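Local coordinates for protein copper induced nitroreductase D (Lactococcus lactis, PDB 2WQF) that binds flavin mononucleotide and acts as a copper-induced nitroreductase involved in defence against oxidative stress, at residues Asp57-Glu62 against Phe96-Phe101; Pro155-Ala160 against Trp171-Gln176; Glu28-Ala33 against Gly46-Leu51; Asn110-Phe115 against Asn121-Ser126. All blocks are in the same frame, centred on the assembly; numbering follows the deposited sequence. Where two conformers were deposited one is given.

Contact 1: residues Asp57-Glu62 against Phe96-Phe101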
# COMPACT_ATOMS: atom_id res chain seq x y z
N ASP A 57 25.10 1.06 -10.63
CA ASP A 57 26.18 0.07 -10.65
C ASP A 57 26.81 -0.09 -9.25
O ASP A 57 27.10 -1.20 -8.82
CB ASP A 57 27.28 0.52 -11.61
CG ASP A 57 26.88 0.45 -13.05
OD1 ASP A 57 25.89 -0.24 -13.36
OD2 ASP A 57 27.59 1.07 -13.88
N LYS A 58 27.02 1.03 -8.55
CA LYS A 58 27.67 1.01 -7.24
C LYS A 58 26.84 0.28 -6.20
O LYS A 58 27.36 -0.48 -5.39
CB LYS A 58 27.96 2.45 -6.77
CG LYS A 58 28.62 2.55 -5.41
CD LYS A 58 29.33 3.90 -5.26
CE LYS A 58 30.44 3.85 -4.22
NZ LYS A 58 31.27 5.10 -4.20
N LEU A 59 25.53 0.52 -6.20
CA LEU A 59 24.65 -0.14 -5.24
C LEU A 59 24.83 -1.65 -5.33
O LEU A 59 25.05 -2.32 -4.32
CB LEU A 59 23.19 0.21 -5.49
CG LEU A 59 22.20 -0.60 -4.63
CD1 LEU A 59 22.37 -0.27 -3.16
CD2 LEU A 59 20.79 -0.31 -5.06
N TRP A 60 24.73 -2.19 -6.53
CA TRP A 60 24.73 -3.64 -6.67
C TRP A 60 26.12 -4.27 -6.55
O TRP A 60 26.30 -5.31 -5.90
CB TRP A 60 23.97 -4.05 -7.96
CG TRP A 60 22.53 -3.66 -7.80
CD1 TRP A 60 21.92 -2.54 -8.28
CD2 TRP A 60 21.53 -4.37 -7.04
NE1 TRP A 60 20.61 -2.51 -7.87
CE2 TRP A 60 20.35 -3.61 -7.10
CE3 TRP A 60 21.53 -5.56 -6.30
CZ2 TRP A 60 19.17 -4.00 -6.47
CZ3 TRP A 60 20.37 -5.95 -5.69
CH2 TRP A 60 19.19 -5.18 -5.79
N ASP A 61 27.13 -3.63 -7.14
CA ASP A 61 28.46 -4.22 -7.16
C ASP A 61 29.21 -4.00 -5.87
O ASP A 61 29.94 -4.88 -5.41
CB ASP A 61 29.29 -3.62 -8.28
CG ASP A 61 29.05 -4.28 -9.62
OD1 ASP A 61 28.48 -5.39 -9.68
OD2 ASP A 61 29.43 -3.66 -10.62
N GLU A 62 29.04 -2.83 -5.27
CA GLU A 62 29.88 -2.40 -4.17
C GLU A 62 29.19 -2.48 -2.83
O GLU A 62 29.85 -2.45 -1.79
CB GLU A 62 30.38 -0.98 -4.42
CG GLU A 62 31.22 -0.85 -5.69
CD GLU A 62 31.97 0.46 -5.77
OE1 GLU A 62 32.45 0.93 -4.71
OE2 GLU A 62 32.10 1.01 -6.88
N PHE A 96 18.01 -0.20 -15.31
CA PHE A 96 18.34 1.23 -15.44
C PHE A 96 18.59 1.89 -14.08
O PHE A 96 19.43 2.76 -13.94
CB PHE A 96 17.21 1.97 -16.15
CG PHE A 96 17.51 3.41 -16.43
CD1 PHE A 96 18.30 3.77 -17.50
CD2 PHE A 96 16.94 4.40 -15.66
CE1 PHE A 96 18.57 5.09 -17.78
CE2 PHE A 96 17.21 5.72 -15.94
CZ PHE A 96 18.02 6.06 -17.00
N GLY A 97 17.82 1.48 -13.07
CA GLY A 97 17.95 2.11 -11.77
C GLY A 97 17.29 1.33 -10.66
O GLY A 97 16.65 0.29 -10.90
N THR A 98 17.41 1.88 -9.45
CA THR A 98 16.82 1.30 -8.24
C THR A 98 16.24 2.45 -7.43
O THR A 98 16.90 3.46 -7.18
CB THR A 98 17.82 0.48 -7.38
OG1 THR A 98 18.41 -0.54 -8.19
CG2 THR A 98 17.13 -0.19 -6.24
N ILE A 99 14.99 2.30 -7.01
CA ILE A 99 14.34 3.26 -6.13
C ILE A 99 14.27 2.64 -4.73
O ILE A 99 13.59 1.64 -4.53
CB ILE A 99 12.94 3.61 -6.61
CG1 ILE A 99 12.96 4.11 -8.06
CG2 ILE A 99 12.25 4.61 -5.66
CD1 ILE A 99 11.62 3.96 -8.79
N LEU A 100 15.01 3.22 -3.79
CA LEU A 100 15.01 2.75 -2.41
C LEU A 100 14.00 3.55 -1.61
O LEU A 100 14.03 4.77 -1.57
CB LEU A 100 16.40 2.86 -1.79
CG LEU A 100 17.46 1.96 -2.46
CD1 LEU A 100 18.10 2.64 -3.65
CD2 LEU A 100 18.54 1.56 -1.46
N PHE A 101 13.04 2.82 -1.06
CA PHE A 101 11.95 3.36 -0.26
C PHE A 101 12.26 3.26 1.21
O PHE A 101 12.57 2.18 1.68
CB PHE A 101 10.67 2.59 -0.56
CG PHE A 101 10.09 2.89 -1.93
CD1 PHE A 101 9.20 3.94 -2.12
CD2 PHE A 101 10.46 2.12 -3.02
CE1 PHE A 101 8.67 4.17 -3.37
CE2 PHE A 101 9.92 2.33 -4.25
CZ PHE A 101 9.03 3.37 -4.45

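Contact 2: residues Pro155-Ala160 against Trp171-Gln176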
# COMPACT_ATOMS: atom_id res chain seq x y z
N PRO A 155 17.50 -5.55 6.22
CA PRO A 155 18.34 -4.46 6.73
C PRO A 155 19.82 -4.61 6.40
O PRO A 155 20.60 -3.81 6.88
CB PRO A 155 18.19 -4.58 8.25
CG PRO A 155 17.47 -5.85 8.52
CD PRO A 155 17.30 -6.60 7.24
N LEU A 156 20.20 -5.61 5.61
CA LEU A 156 21.60 -5.93 5.37
C LEU A 156 22.38 -4.75 4.80
O LEU A 156 23.53 -4.50 5.21
CB LEU A 156 21.70 -7.12 4.41
CG LEU A 156 21.66 -8.53 5.02
CD1 LEU A 156 20.44 -8.71 5.93
CD2 LEU A 156 21.67 -9.56 3.90
N ILE A 157 21.77 -4.02 3.87
CA ILE A 157 22.46 -2.95 3.15
C ILE A 157 22.23 -1.56 3.72
O ILE A 157 22.78 -0.59 3.21
CB ILE A 157 22.07 -2.93 1.66
CG1 ILE A 157 20.59 -2.58 1.49
CG2 ILE A 157 22.37 -4.29 1.03
CD1 ILE A 157 20.20 -2.39 0.04
N ASP A 158 21.44 -1.47 4.79
CA ASP A 158 20.99 -0.17 5.30
C ASP A 158 22.13 0.80 5.63
O ASP A 158 22.10 1.96 5.23
CB ASP A 158 20.15 -0.35 6.58
CG ASP A 158 18.83 -1.03 6.34
OD1 ASP A 158 18.66 -1.69 5.31
OD2 ASP A 158 17.96 -0.89 7.23
N GLU A 159 23.09 0.32 6.43
CA GLU A 159 24.23 1.14 6.86
C GLU A 159 25.04 1.67 5.68
O GLU A 159 25.40 2.84 5.63
CB GLU A 159 25.15 0.34 7.79
N ALA A 160 25.35 0.79 4.72
CA ALA A 160 26.23 1.14 3.61
C ALA A 160 25.54 2.14 2.69
O ALA A 160 26.17 3.05 2.14
CB ALA A 160 26.63 -0.12 2.85
N TRP A 171 15.91 7.64 8.35
CA TRP A 171 15.36 6.93 7.20
C TRP A 171 15.53 5.41 7.33
O TRP A 171 16.64 4.89 7.30
CB TRP A 171 16.02 7.40 5.90
CG TRP A 171 15.66 8.79 5.45
CD1 TRP A 171 15.22 9.84 6.23
CD2 TRP A 171 15.77 9.31 4.12
NE1 TRP A 171 15.04 10.96 5.44
CE2 TRP A 171 15.37 10.66 4.15
CE3 TRP A 171 16.13 8.74 2.89
CZ2 TRP A 171 15.34 11.44 3.01
CZ3 TRP A 171 16.11 9.53 1.76
CH2 TRP A 171 15.71 10.87 1.83
N LYS A 172 14.41 4.71 7.49
CA LYS A 172 14.41 3.26 7.68
C LYS A 172 14.07 2.59 6.36
O LYS A 172 12.96 2.74 5.86
CB LYS A 172 13.43 2.86 8.76
CG LYS A 172 13.38 1.37 9.03
CD LYS A 172 12.29 1.04 10.03
CE LYS A 172 12.25 -0.45 10.36
NZ LYS A 172 11.13 -0.78 11.29
N LEU A 173 15.03 1.88 5.80
CA LEU A 173 14.87 1.27 4.48
C LEU A 173 13.81 0.18 4.53
O LEU A 173 13.85 -0.69 5.40
CB LEU A 173 16.22 0.68 4.02
CG LEU A 173 16.23 0.07 2.61
CD1 LEU A 173 15.78 1.06 1.53
CD2 LEU A 173 17.66 -0.41 2.31
N ARG A 174 12.88 0.20 3.58
CA ARG A 174 11.80 -0.80 3.51
C ARG A 174 11.76 -1.68 2.26
O ARG A 174 11.24 -2.79 2.30
CB ARG A 174 10.43 -0.12 3.61
CG ARG A 174 10.26 0.85 4.74
CD ARG A 174 10.69 0.30 6.08
NE ARG A 174 9.95 -0.87 6.53
CZ ARG A 174 10.50 -2.00 6.99
NH1 ARG A 174 11.82 -2.21 6.93
NH2 ARG A 174 9.74 -2.97 7.50
N GLY A 175 12.32 -1.23 1.15
CA GLY A 175 12.15 -1.94 -0.10
C GLY A 175 13.00 -1.29 -1.18
O GLY A 175 13.36 -0.12 -1.08
N GLN A 176 13.35 -2.06 -2.21
CA GLN A 176 14.13 -1.56 -3.34
C GLN A 176 13.47 -1.96 -4.63
O GLN A 176 13.41 -3.13 -5.00
CB GLN A 176 15.57 -2.07 -3.30
CG GLN A 176 16.28 -1.76 -2.00
CD GLN A 176 16.06 -2.83 -0.95
OE1 GLN A 176 16.32 -4.00 -1.19
NE2 GLN A 176 15.59 -2.43 0.22
O HOH W 1 17.58 1.82 7.19
O HOH W 2 15.52 -1.53 7.54

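Contact 3: residues Glu28-Ala33 against Gly46-Leu51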
# COMPACT_ATOMS: atom_id res chain seq x y z
N GLU A 28 10.03 12.50 -12.81
CA GLU A 28 8.83 13.29 -12.57
C GLU A 28 7.67 12.40 -12.17
O GLU A 28 6.89 12.72 -11.26
CB GLU A 28 8.45 14.09 -13.82
CG GLU A 28 9.38 15.24 -14.11
CD GLU A 28 9.06 15.94 -15.43
OE1 GLU A 28 8.04 15.61 -16.07
OE2 GLU A 28 9.85 16.82 -15.82
N THR A 29 7.54 11.27 -12.87
CA THR A 29 6.45 10.36 -12.61
C THR A 29 6.58 9.67 -11.26
O THR A 29 5.58 9.47 -10.55
CB THR A 29 6.35 9.32 -13.73
OG1 THR A 29 6.17 10.02 -14.96
CG2 THR A 29 5.16 8.46 -13.55
N ILE A 30 7.80 9.29 -10.90
CA ILE A 30 8.05 8.71 -9.60
C ILE A 30 7.60 9.67 -8.51
O ILE A 30 6.92 9.28 -7.57
CB ILE A 30 9.55 8.33 -9.42
CG1 ILE A 30 9.93 7.17 -10.36
CG2 ILE A 30 9.84 7.93 -7.99
CD1 ILE A 30 11.45 7.02 -10.52
N LYS A 31 8.03 10.93 -8.61
CA LYS A 31 7.71 11.93 -7.61
C LYS A 31 6.19 12.12 -7.53
O LYS A 31 5.63 12.20 -6.44
CB LYS A 31 8.39 13.25 -7.92
CG LYS A 31 9.90 13.24 -7.71
CD LYS A 31 10.47 14.62 -8.14
CE LYS A 31 11.93 14.75 -7.89
NZ LYS A 31 12.46 16.02 -8.46
N GLU A 32 5.51 12.22 -8.67
CA GLU A 32 4.07 12.41 -8.66
C GLU A 32 3.35 11.24 -8.01
O GLU A 32 2.37 11.45 -7.29
CB GLU A 32 3.52 12.66 -10.06
CG GLU A 32 3.91 14.01 -10.65
CD GLU A 32 3.30 14.25 -12.00
OE1 GLU A 32 3.24 13.29 -12.81
OE2 GLU A 32 2.87 15.38 -12.27
N ALA A 33 3.79 10.02 -8.30
CA ALA A 33 3.12 8.84 -7.75
C ALA A 33 3.20 8.85 -6.22
O ALA A 33 2.23 8.52 -5.54
CB ALA A 33 3.72 7.57 -8.32
N GLY A 46 7.11 8.71 3.71
CA GLY A 46 7.94 8.04 2.72
C GLY A 46 9.11 8.91 2.28
O GLY A 46 8.96 10.13 2.11
N ARG A 47 10.27 8.29 2.08
CA ARG A 47 11.46 8.97 1.58
C ARG A 47 12.04 8.09 0.48
O ARG A 47 12.04 6.87 0.62
CB ARG A 47 12.51 9.13 2.68
CG ARG A 47 12.01 9.84 3.95
CD ARG A 47 11.84 11.36 3.74
NE ARG A 47 11.31 12.04 4.92
CZ ARG A 47 10.03 12.32 5.14
NH1 ARG A 47 9.09 12.00 4.25
NH2 ARG A 47 9.68 12.93 6.27
N LEU A 48 12.55 8.68 -0.60
CA LEU A 48 13.10 7.91 -1.71
C LEU A 48 14.52 8.33 -2.02
O LEU A 48 14.85 9.53 -2.04
CB LEU A 48 12.29 8.11 -2.98
CG LEU A 48 11.01 7.31 -3.14
CD1 LEU A 48 9.97 7.64 -2.09
CD2 LEU A 48 10.45 7.57 -4.54
N LEU A 49 15.35 7.33 -2.29
CA LEU A 49 16.63 7.50 -2.94
C LEU A 49 16.54 6.82 -4.30
O LEU A 49 16.31 5.62 -4.39
CB LEU A 49 17.73 6.87 -2.09
CG LEU A 49 19.12 6.87 -2.71
CD1 LEU A 49 19.63 8.29 -2.94
CD2 LEU A 49 20.07 6.08 -1.80
N ILE A 50 16.68 7.61 -5.37
CA ILE A 50 16.54 7.14 -6.74
C ILE A 50 17.91 7.10 -7.38
O ILE A 50 18.55 8.14 -7.54
CB ILE A 50 15.62 8.05 -7.56
CG1 ILE A 50 14.23 8.13 -6.90
CG2 ILE A 50 15.51 7.59 -9.00
CD1 ILE A 50 13.36 9.31 -7.40
N LEU A 51 18.38 5.90 -7.71
CA LEU A 51 19.72 5.70 -8.25
C LEU A 51 19.67 5.25 -9.70
O LEU A 51 18.94 4.31 -10.04
CB LEU A 51 20.44 4.61 -7.44
CG LEU A 51 20.53 4.85 -5.93
CD1 LEU A 51 21.30 3.70 -5.33
CD2 LEU A 51 21.17 6.20 -5.58

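Contact 4: residues Asn110-Phe115 against Asn121-Ser126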
# COMPACT_ATOMS: atom_id res chain seq x y z
N ASN A 110 7.53 11.50 16.27
CA ASN A 110 6.88 12.77 16.59
C ASN A 110 5.37 12.64 16.69
O ASN A 110 4.74 13.23 17.58
CB ASN A 110 7.24 13.82 15.54
CG ASN A 110 8.63 14.36 15.71
OD1 ASN A 110 9.24 14.21 16.77
ND2 ASN A 110 9.14 15.03 14.69
N LEU A 111 4.78 11.87 15.78
CA LEU A 111 3.35 11.65 15.76
C LEU A 111 2.94 10.86 17.00
O LEU A 111 1.93 11.15 17.63
CB LEU A 111 2.96 10.88 14.50
CG LEU A 111 3.01 11.69 13.21
CD1 LEU A 111 2.98 10.80 12.00
CD2 LEU A 111 1.84 12.65 13.19
N GLN A 112 3.74 9.87 17.36
CA GLN A 112 3.48 9.07 18.55
C GLN A 112 3.45 9.95 19.82
O GLN A 112 2.67 9.69 20.74
CB GLN A 112 4.56 8.00 18.70
CG GLN A 112 4.50 6.87 17.67
CD GLN A 112 5.61 5.86 17.88
OE1 GLN A 112 6.79 6.21 17.85
NE2 GLN A 112 5.24 4.61 18.12
N GLU A 113 4.31 10.96 19.85
CA GLU A 113 4.42 11.88 20.98
C GLU A 113 3.28 12.89 21.02
O GLU A 113 2.80 13.24 22.10
CB GLU A 113 5.74 12.65 20.93
CG GLU A 113 6.99 11.77 21.07
CD GLU A 113 8.28 12.52 20.77
OE1 GLU A 113 8.22 13.74 20.47
OE2 GLU A 113 9.35 11.89 20.83
N GLN A 114 2.86 13.35 19.84
CA GLN A 114 1.83 14.39 19.73
C GLN A 114 0.45 13.81 19.99
O GLN A 114 -0.40 14.46 20.59
CB GLN A 114 1.85 15.06 18.35
N PHE A 115 0.25 12.57 19.54
CA PHE A 115 -1.01 11.87 19.68
C PHE A 115 -0.77 10.52 20.34
O PHE A 115 -0.91 9.47 19.71
CB PHE A 115 -1.65 11.65 18.31
CG PHE A 115 -1.71 12.89 17.47
CD1 PHE A 115 -0.80 13.11 16.45
CD2 PHE A 115 -2.68 13.85 17.71
CE1 PHE A 115 -0.86 14.26 15.68
CE2 PHE A 115 -2.75 15.00 16.94
CZ PHE A 115 -1.83 15.20 15.92
N ASN A 121 -0.50 2.92 16.52
CA ASN A 121 -0.99 2.93 15.16
C ASN A 121 0.00 3.48 14.14
O ASN A 121 0.06 3.02 13.01
CB ASN A 121 -2.29 3.74 15.09
CG ASN A 121 -3.40 3.15 15.94
OD1 ASN A 121 -4.08 2.21 15.53
ND2 ASN A 121 -3.59 3.70 17.12
N PHE A 122 0.78 4.49 14.52
CA PHE A 122 1.62 5.17 13.55
C PHE A 122 2.64 4.26 12.87
O PHE A 122 2.79 4.36 11.66
CB PHE A 122 2.27 6.41 14.15
CG PHE A 122 1.28 7.47 14.52
CD1 PHE A 122 0.54 8.09 13.53
CD2 PHE A 122 1.05 7.80 15.85
CE1 PHE A 122 -0.42 9.03 13.85
CE2 PHE A 122 0.09 8.75 16.18
CZ PHE A 122 -0.64 9.37 15.17
N PRO A 123 3.33 3.37 13.63
CA PRO A 123 4.25 2.44 12.95
C PRO A 123 3.52 1.56 11.92
O PRO A 123 4.02 1.31 10.82
CB PRO A 123 4.83 1.60 14.10
CG PRO A 123 4.76 2.51 15.28
CD PRO A 123 3.47 3.30 15.09
N VAL A 124 2.32 1.11 12.27
CA VAL A 124 1.50 0.30 11.37
C VAL A 124 1.13 1.08 10.11
O VAL A 124 1.29 0.60 8.99
CB VAL A 124 0.22 -0.19 12.09
CG1 VAL A 124 -0.80 -0.78 11.11
CG2 VAL A 124 0.58 -1.24 13.16
N TRP A 125 0.63 2.29 10.30
CA TRP A 125 0.20 3.10 9.18
C TRP A 125 1.38 3.50 8.32
O TRP A 125 1.24 3.67 7.12
CB TRP A 125 -0.56 4.34 9.68
CG TRP A 125 -1.87 4.02 10.33
CD1 TRP A 125 -2.66 2.92 10.09
CD2 TRP A 125 -2.55 4.79 11.32
NE1 TRP A 125 -3.80 2.98 10.87
CE2 TRP A 125 -3.75 4.11 11.63
CE3 TRP A 125 -2.26 5.98 11.99
CZ2 TRP A 125 -4.67 4.59 12.55
CZ3 TRP A 125 -3.17 6.46 12.90
CH2 TRP A 125 -4.35 5.76 13.19
N SER A 126 2.55 3.66 8.93
CA SER A 126 3.75 3.98 8.17
C SER A 126 4.16 2.78 7.27
O SER A 126 4.52 2.95 6.10
CB SER A 126 4.88 4.38 9.11
OG SER A 126 6.13 4.36 8.46

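Contact 1: residues Asp57-Glu62 against Phe96-Phe101
The polar part of this contact is one bond, from the indole of Trp60 to the hydroxyl of Thr98. Trp60 NE1 donates to Thr98 OG1 over 3.0 Å at an N-H...O angle of 166°, and the oxygen sits at the edge of the indole, in the ring plane. OG1 is also hydrogen-bonded to Gln56 OE1, one residue before the 57-62 segment, so two groups from the same helix grip a single buried hydroxyl.

Apolar contacts run alongside. Leu59, its CG anti to the backbone N (chi1 172°), brings CD2 against Thr98 CG2 at 3.8 Å and, more loosely, Leu100 CD1 at 4.2 Å. The same CD2 lies 3.5 Å above one face of the Trp60 ring, offset toward its rim. The indole also meets the ring of Phe92 and touches Val178 of strand 171-182.

A phenylalanine in place of Trp60 lacks the indole N-H and would probably cost Thr98 OG1 its indole donor, leaving the bond to Gln56 OE1 without its companion.

The 57-62 turn of helix 53-73 crosses residues 97-101 of the strand at 85°, the axes of these pieces 9.2 Å apart. The chemistry is that of a helix laid on the sheet of the nitroreductase fold, where a directional bond fixes the indole in a buried layer otherwise joined by methyl groups.

Contact 2: residues Pro155-Ala160 against Trp171-Gln176
Leu173 CD2 touches two neighbouring side chains, 3.7 Å from Ile157 CG1 and 3.4 Å from Asp158 OD1. Ile157 turns CG1 into the space between its own backbone N and carbonyl carbon (chi1 65°), which directs that branch at the leucine; its CD1 comes within 4.3 Å of Gln176 CD. Asp158 OD1 also comes within 3.6 Å of Leu173 CB.

The polar link is made by water. Asp158 OD2 accepts from two waters: one is in turn held by Leu173 N at 2.9 Å and gives its other hydrogen to Trp171 O, while the second donates to Leu173 O at 2.8 Å. That carbonyl also takes a bond from Arg174 NH1, tilted 24° from its plane, and the guanidinium is held further by a salt bridge to Glu127.

Further out, a type I turn from Pro155, which follows a cis peptide bond, to Asp158 leads into helix 158-164. Gln176 is tied to Tyr153 N and Asn154 OD1, just after the FMN-binding residues Gln151 and His152. On the strand, Arg174 and Gly175 both face Phe101, a classic beta bulge in the central antiparallel sheet beside the flavin pocket.

Contact 3: residues Glu28-Ala33 against Gly46-Leu51
Ile30 meets Leu48 and Ile50 through methyl groups alone, with no ring or other flat group between them. The one flat side chain treated here, the guanidinium of Arg47, lies away from the helix. In its plane, NH1 donates to Gly46 O at 2.8 Å, approaching from above the carbonyl plane rather than along a lone pair. NH1 is also bonded to Gln44 O, and NH2 forms a salt bridge with Asp104. These bonds hold the guanidinium; Leu48 and Ile50, on the helix-facing side, are apolar.

On that helix-facing side one methyl does the work. Ile30 puts CG1 beside the backbone N (chi1 -68°), which leaves CG2 anti to that N and against Leu48 CD2 at 3.5 Å and Ile50 CD1 at 3.8 Å. With Ile50 the meeting is tip to tip, whereas Leu48 approaches at a slant. Leu48 and Ile50, two residues apart on the strand, point the same way, and the branch of Ile30 fits against the ends of both. All three are buried.

Around this spot, Ile99 of strand 97-104 packs on Ile30 and Leu48, and Val34 and Ile27, from the same helix as Ile30, add to Leu48 and Ile50 respectively. Ala33 and Thr29 face helix 121-143. Strand 46-52 is antiparallel to 97-104 on one side, while Leu48 to Leu51 pair in parallel with a strand of the second subunit, carrying the sheet across the dimer interface.

Contact 4: residues Asn110-Phe115 against Asn121-Ser126
Leu111 and Phe122 form the centre of a helical hairpin, in which helix 105-114 and the start of helix 121-143 run roughly antiparallel (145° between the short axes, 9.8 Å apart) across a short connection.

The main apolar contact is a CH-pi interaction. Leu111 CB stands 3.6 Å from the centroid of the Phe122 ring and only 4° off its normal, over the middle of one face. CG of Phe122, anti to the carbonyl carbon (chi1 -65°), carries the ring against helix 105-114. Phe115 joins from the helix end, its CD1 4.0 Å from Phe122 CZ, the two side chains crossing at about a right angle. Val108 also touches the Phe122 side chain.

Two backbone oxygens approach the ring: Leu111 O, above it on the Leu111 CB side, 3.4 Å from Phe122 CE2, and Phe115 O, just after the helix, at the edge in its plane. Replacing Phe122 by an alanine would probably open a gap beneath Leu111 and leave Phe115 without its ring neighbour.

Nearby, Trp125 touches FMN and meets His152 of the second subunit. Gln112 bonds through NE2 to Ala119 O in the connection, and this NE2 also rests 3.6 Å from Pro123 CG.

In the fold
Contacts 1, 2 and 3 share one antiparallel sheet. Strand 97-104 lies between the other two: Phe101 O is 2.8 Å from Arg174 N toward contact 2, and Leu100 N is 2.8 Å from Leu49 O toward contact 3. The centres of contacts 2 and 3 lie 12 and 14 Å from that of contact 1. Ile99 CD1 reaches Ile30 CD1 at 3.5 Å, tying contact 3 to contact 1. Contact 4 stands apart, its centre about 30 Å from that of contact 1. In nearest atoms, the side chains of Trp60 (contact 1) and Gln176 (contact 2) lie about 9 and 7 Å from a bound FMN. In contact 4, Phe122 lies about 8 Å from FMN, beside the second subunit.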